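Local coordinates for serine-rich secreted cell wall anchored (LPXTG-motif ) protein (Lactobacillus reuteri ATCC 53608, PDB 5NXK) that probably serves as a cell-wall-attached adhesin through which a gut bacterium contacts its host, using a beta-solenoid binding region, at residues A[222-227]-A[249-254]. Sequence-based numbering, arbitrary orientation.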
loop_
_atom_site.group_PDB
_atom_site.type_symbol
_atom_site.label_atom_id
_atom_site.label_comp_id
_atom_site.label_asym_id
_atom_site.label_seq_id
_atom_site.Cartn_x
_atom_site.Cartn_y
_atom_site.Cartn_z
ATOM N N ASN A 222 2.072 12.530 -0.625
ATOM C CA ASN A 222 1.923 11.417 0.313
ATOM C C ASN A 222 0.849 10.432 -0.172
ATOM O O ASN A 222 1.061 9.222 -0.211
ATOM C CB ASN A 222 1.565 11.917 1.713
ATOM C CG ASN A 222 2.661 12.774 2.327
ATOM O OD1 ASN A 222 2.443 13.945 2.605
ATOM N ND2 ASN A 222 3.843 12.191 2.534
ATOM N N ILE A 223 -0.314 10.966 -0.514
ATOM C CA ILE A 223 -1.441 10.146 -0.934
ATOM C C ILE A 223 -2.016 10.686 -2.236
ATOM O O ILE A 223 -2.386 11.850 -2.332
ATOM C CB ILE A 223 -2.554 10.097 0.131
ATOM C CG1 ILE A 223 -2.018 9.567 1.467
ATOM C CG2 ILE A 223 -3.724 9.226 -0.345
ATOM C CD1 ILE A 223 -3.068 9.625 2.599
ATOM N N LYS A 224 -2.050 9.841 -3.252
ATOM C CA LYS A 224 -2.663 10.224 -4.500
ATOM C C LYS A 224 -3.862 9.321 -4.739
ATOM O O LYS A 224 -3.731 8.095 -4.792
ATOM C CB LYS A 224 -1.669 10.151 -5.668
ATOM C CG LYS A 224 -2.245 10.783 -6.917
ATOM C CD LYS A 224 -1.349 10.716 -8.142
ATOM C CE LYS A 224 -2.006 11.514 -9.266
ATOM N NZ LYS A 224 -1.074 12.447 -9.923
ATOM N N LEU A 225 -5.029 9.941 -4.862
ATOM C CA LEU A 225 -6.291 9.220 -4.977
ATOM C C LEU A 225 -6.838 9.431 -6.396
ATOM O O LEU A 225 -7.078 10.571 -6.806
ATOM C CB LEU A 225 -7.288 9.718 -3.918
ATOM C CG LEU A 225 -6.908 9.531 -2.436
ATOM C CD1 LEU A 225 -7.903 10.247 -1.510
ATOM C CD2 LEU A 225 -6.766 8.055 -2.047
ATOM N N ASP A 226 -6.988 8.342 -7.151
ATOM C CA ASP A 226 -7.442 8.401 -8.538
ATOM C C ASP A 226 -8.576 7.398 -8.792
ATOM O O ASP A 226 -8.554 6.666 -9.785
ATOM C CB ASP A 226 -6.272 8.139 -9.495
ATOM C CG ASP A 226 -5.396 9.373 -9.709
ATOM O OD1 ASP A 226 -5.949 10.487 -9.878
ATOM O OD2 ASP A 226 -4.152 9.235 -9.677
ATOM N N GLY A 227 -9.531 7.335 -7.863
ATOM C CA GLY A 227 -10.757 6.563 -8.027
ATOM C C GLY A 227 -11.677 7.141 -9.094
ATOM O O GLY A 227 -11.880 8.358 -9.148
ATOM N N ASN A 249 -0.008 16.835 0.280
ATOM C CA ASN A 249 -0.161 15.671 1.168
ATOM C C ASN A 249 -1.202 14.698 0.615
ATOM O O ASN A 249 -0.962 13.492 0.564
ATOM C CB ASN A 249 -0.537 16.091 2.582
ATOM C CG ASN A 249 0.455 17.054 3.178
ATOM O OD1 ASN A 249 0.113 18.196 3.494
ATOM N ND2 ASN A 249 1.697 16.611 3.321
ATOM N N VAL A 250 -2.353 15.226 0.191
ATOM C CA VAL A 250 -3.360 14.408 -0.493
ATOM C C VAL A 250 -3.717 15.068 -1.808
ATOM O O VAL A 250 -4.051 16.257 -1.858
ATOM C CB VAL A 250 -4.654 14.202 0.330
ATOM C CG1 VAL A 250 -5.635 13.287 -0.441
ATOM C CG2 VAL A 250 -4.331 13.621 1.700
ATOM N N ARG A 251 -3.640 14.290 -2.880
ATOM C CA ARG A 251 -3.924 14.819 -4.200
ATOM C C ARG A 251 -5.092 14.099 -4.860
ATOM O O ARG A 251 -5.058 12.891 -5.033
ATOM C CB ARG A 251 -2.688 14.697 -5.071
ATOM C CG ARG A 251 -2.845 15.124 -6.516
ATOM C CD ARG A 251 -1.541 15.824 -6.836
ATOM N NE ARG A 251 -1.331 16.113 -8.233
ATOM C CZ ARG A 251 -0.647 17.161 -8.672
ATOM N NH1 ARG A 251 -0.131 18.045 -7.817
ATOM N NH2 ARG A 251 -0.494 17.334 -9.976
ATOM N N ILE A 252 -6.129 14.856 -5.211
ATOM C CA ILE A 252 -7.255 14.312 -5.951
ATOM C C ILE A 252 -7.455 15.117 -7.225
ATOM O O ILE A 252 -8.181 16.109 -7.243
ATOM C CB ILE A 252 -8.536 14.324 -5.130
ATOM C CG1 ILE A 252 -8.260 13.767 -3.725
ATOM C CG2 ILE A 252 -9.629 13.503 -5.852
ATOM C CD1 ILE A 252 -9.452 13.794 -2.809
ATOM N N ILE A 253 -6.790 14.674 -8.283
ATOM C CA ILE A 253 -6.856 15.316 -9.588
ATOM C C ILE A 253 -7.032 14.218 -10.635
ATOM O O ILE A 253 -6.222 13.292 -10.697
ATOM C CB ILE A 253 -5.572 16.150 -9.883
ATOM C CG1 ILE A 253 -5.461 17.339 -8.912
ATOM C CG2 ILE A 253 -5.582 16.666 -11.315
ATOM C CD1 ILE A 253 -4.173 18.190 -9.115
ATOM N N PRO A 254 -8.110 14.289 -11.431
ATOM C CA PRO A 254 -8.364 13.205 -12.394
ATOM C C PRO A 254 -7.211 13.017 -13.389
ATOM O O PRO A 254 -6.585 13.995 -13.803
ATOM C CB PRO A 254 -9.643 13.651 -13.105
ATOM C CG PRO A 254 -10.336 14.579 -12.106
ATOM C CD PRO A 254 -9.202 15.283 -11.394
HETATM O O HOH W 1 -3.813 13.017 -11.856
HETATM O O HOH W 2 -1.812 15.049 -11.219
HETATM O O HOH W 3 -5.127 12.357 -8.000
#
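Asn249 ND2 donates to Asn222 OD1 at 2.9 Å, and the N-H...O angle of 177° together with amide planes only 5° apart identifies a rung of an asparagine ladder. The two side chains run side by side: at equivalent corner positions each CG lies anti to its carbonyl carbon, beside the backbone N. Further amide bonds are made outside the pair: Asn222 ND2 with Asp187 and the Ser244 carbonyl, Asn249 OD1 with Asn282; Asn249 ND2 gives a second bond to the Glu276 carbonyl. Such a ladder of hydrogen-bonded amides at a chain corner belongs to the parallel beta-solenoid, and here strands 221-226 and 248-252 lie on successive coils. Their parallel pairing rests on Ile223 N to Asn249 O (2.8 Å), Arg251 N to Ile223 O (2.8 Å) and Leu225 N to Arg251 O (3.0 Å). On the face carrying Ile223 and Val250, Leu225 CD1 meets Val250 CG1 at 3.9 Å, and Phe233 lies against Ile223 and Val250. Beyond Ile252 the backbones diverge and water takes over: one molecule accepts from Ile253 N and appears to donate to Asp226 OD1, whose sister oxygen OD2 receives Trp189 NE1. Lys224 NZ lies 4.0 Å from Arg251 NE, yet a second water accepts from both Lys224 NZ and Arg251 NH2. Arg251 is also paired, NH2 with Asp156 and NH1 with Asp248, which probably offsets the like charges, while Ile253 CD1 sits 3.5 Å above one guanidinium face, toward its rim.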